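Long-range contact in endolysin (PDB 4CU2), which probably degrades clostridial cell walls as a phage endolysin, this being the C-terminal domain of a protein that undergoes autoproteolysis: residues 4-9 with 42-47. The protein carries 1 engineered substitution. Sequence-based numbering, arbitrary orientation. Where two conformers were deposited one is given.
Sequences LVVYND and VYAVGG
Val-42 sets its CA 3.6 Å from Leu-4 O, its side chain on the face of the sheet that also carries Leu-4 and Ala-44. At Tyr-43 the backbone is gripped twice: its N donates to Leu-4 O at 2.8 Å, and its O accepts from Val-6 N at 2.7 Å. The side chain leaves on the other face, where Tyr-43 CB lies 4.2 Å from CG2 of Val-5. With CG turned beside the backbone N (chi1 -67°), the ring brings an edge to Leu-4 O, which lies near its plane, while the hydroxyl bonds to that of Tyr-75 on helix 65-78. Ala-44 points its CA-H at Val-6 O, 3.4 Å from CA to O. Strands 3-7 and 41-45 are the two inner strands of a parallel sheet in 2-1-3-4 order; helix 12-23 makes the beta-alpha-beta crossover from 3-7 to strand 27-29, outermost in this chain, and a long loop leads back to 41-45. At Val-45 the N donates to Val-6 O at 3.0 Å, and CG2 meets Val-5 CG1 at 3.8 Å, the two side chains crossing at a slant beneath helix 12-23. Past the strand ends the two chains diverge, and one water spans the gap: it donates to Val-45 O and accepts from both N and ND2 of Asn-8. Gly-46 then turns its carbonyl to the hydroxyl of Tyr-52, and the Asn-8 amide oxygen is held by Asn-30.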
loop_
_atom_site.group_PDB
_atom_site.type_symbol
_atom_site.label_atom_id
_atom_site.label_comp_id
_atom_site.label_asym_id
_atom_site.label_seq_id
_atom_site.Cartn_x
_atom_site.Cartn_y
_atom_site.Cartn_z
ATOM N N LEU A 4 -2.597 15.327 10.594
ATOM C CA LEU A 4 -3.157 14.515 9.511
ATOM C C LEU A 4 -2.277 14.677 8.274
ATOM O O LEU A 4 -1.818 15.783 7.978
ATOM C CB LEU A 4 -4.592 14.944 9.208
ATOM C CG LEU A 4 -5.380 14.214 8.121
ATOM C CD1 LEU A 4 -5.538 12.727 8.411
ATOM C CD2 LEU A 4 -6.736 14.876 7.936
ATOM N N VAL A 5 -2.028 13.567 7.577
ATOM C CA VAL A 5 -1.189 13.551 6.376
ATOM C C VAL A 5 -2.069 13.209 5.175
ATOM O O VAL A 5 -2.770 12.205 5.183
ATOM C CB VAL A 5 -0.024 12.527 6.486
ATOM C CG1 VAL A 5 0.874 12.614 5.259
ATOM C CG2 VAL A 5 0.801 12.762 7.747
ATOM N N VAL A 6 -2.041 14.045 4.147
ATOM C CA VAL A 6 -2.856 13.808 2.956
ATOM C C VAL A 6 -1.942 13.544 1.753
ATOM O O VAL A 6 -0.832 14.071 1.671
ATOM C CB VAL A 6 -3.917 14.933 2.729
ATOM C CG1 VAL A 6 -3.332 16.322 2.951
ATOM C CG2 VAL A 6 -4.573 14.829 1.355
ATOM N N TYR A 7 -2.411 12.684 0.852
ATOM C CA TYR A 7 -1.657 12.249 -0.323
ATOM C C TYR A 7 -2.627 12.005 -1.486
ATOM O O TYR A 7 -3.830 11.837 -1.274
ATOM C CB TYR A 7 -0.927 10.938 -0.019
ATOM C CG TYR A 7 -1.883 9.818 0.324
ATOM C CD1 TYR A 7 -2.415 8.996 -0.674
ATOM C CD2 TYR A 7 -2.273 9.588 1.642
ATOM C CE1 TYR A 7 -3.304 7.983 -0.362
ATOM C CE2 TYR A 7 -3.163 8.574 1.959
ATOM C CZ TYR A 7 -3.676 7.778 0.959
ATOM O OH TYR A 7 -4.564 6.776 1.270
ATOM N N ASN A 8 -2.089 11.967 -2.704
ATOM C CA ASN A 8 -2.854 11.562 -3.890
ATOM C C ASN A 8 -2.497 10.131 -4.273
ATOM O O ASN A 8 -1.397 9.664 -3.961
ATOM C CB ASN A 8 -2.560 12.492 -5.059
ATOM C CG ASN A 8 -2.919 13.933 -4.760
ATOM O OD1 ASN A 8 -4.095 14.308 -4.774
ATOM N ND2 ASN A 8 -1.905 14.755 -4.503
ATOM N N ASP A 9 -3.433 9.438 -4.929
ATOM C CA ASP A 9 -3.222 8.055 -5.392
ATOM C C ASP A 9 -1.854 7.873 -6.016
ATOM O O ASP A 9 -1.427 8.706 -6.807
ATOM C CB ASP A 9 -4.246 7.681 -6.470
ATOM C CG ASP A 9 -5.500 7.050 -5.918
ATOM O OD1 ASP A 9 -5.556 6.660 -4.718
ATOM O OD2 ASP A 9 -6.436 6.911 -6.729
ATOM N N VAL A 42 -2.166 20.100 9.113
ATOM C CA VAL A 42 -2.433 19.351 7.890
ATOM C C VAL A 42 -1.160 19.304 7.047
ATOM O O VAL A 42 -0.681 20.345 6.561
ATOM C CB VAL A 42 -3.590 19.987 7.085
ATOM C CG1 VAL A 42 -3.837 19.224 5.788
ATOM C CG2 VAL A 42 -4.858 20.020 7.929
ATOM N N TYR A 43 -0.614 18.093 6.907
ATOM C CA TYR A 43 0.539 17.828 6.046
ATOM C C TYR A 43 0.095 17.268 4.706
ATOM O O TYR A 43 -0.771 16.402 4.651
ATOM C CB TYR A 43 1.458 16.805 6.689
ATOM C CG TYR A 43 2.133 17.284 7.944
ATOM C CD1 TYR A 43 1.472 17.269 9.168
ATOM C CD2 TYR A 43 3.445 17.736 7.909
ATOM C CE1 TYR A 43 2.100 17.698 10.316
ATOM C CE2 TYR A 43 4.079 18.164 9.052
ATOM C CZ TYR A 43 3.403 18.143 10.249
ATOM O OH TYR A 43 4.061 18.573 11.374
ATOM N N ALA A 44 0.691 17.759 3.629
ATOM C CA ALA A 44 0.468 17.181 2.300
ATOM C C ALA A 44 1.794 16.663 1.764
ATOM O O ALA A 44 2.831 17.311 1.913
ATOM C CB ALA A 44 -0.128 18.204 1.355
ATOM N N VAL A 45 1.750 15.482 1.158
ATOM C CA VAL A 45 2.942 14.850 0.619
ATOM C C VAL A 45 2.821 14.664 -0.902
ATOM O O VAL A 45 1.950 13.930 -1.385
ATOM C CB VAL A 45 3.222 13.512 1.332
ATOM C CG1 VAL A 45 4.385 12.790 0.680
ATOM C CG2 VAL A 45 3.520 13.760 2.806
ATOM N N GLY A 46 3.708 15.345 -1.635
ATOM C CA GLY A 46 3.765 15.277 -3.091
ATOM C C GLY A 46 2.866 16.303 -3.750
ATOM O O GLY A 46 1.939 16.808 -3.127
ATOM N N GLY A 47 3.154 16.620 -5.012
ATOM C CA GLY A 47 2.308 17.514 -5.808
ATOM C C GLY A 47 2.441 18.996 -5.485
ATOM O O GLY A 47 3.470 19.444 -4.985
HETATM O O HOH W 1 0.473 13.279 -3.613
#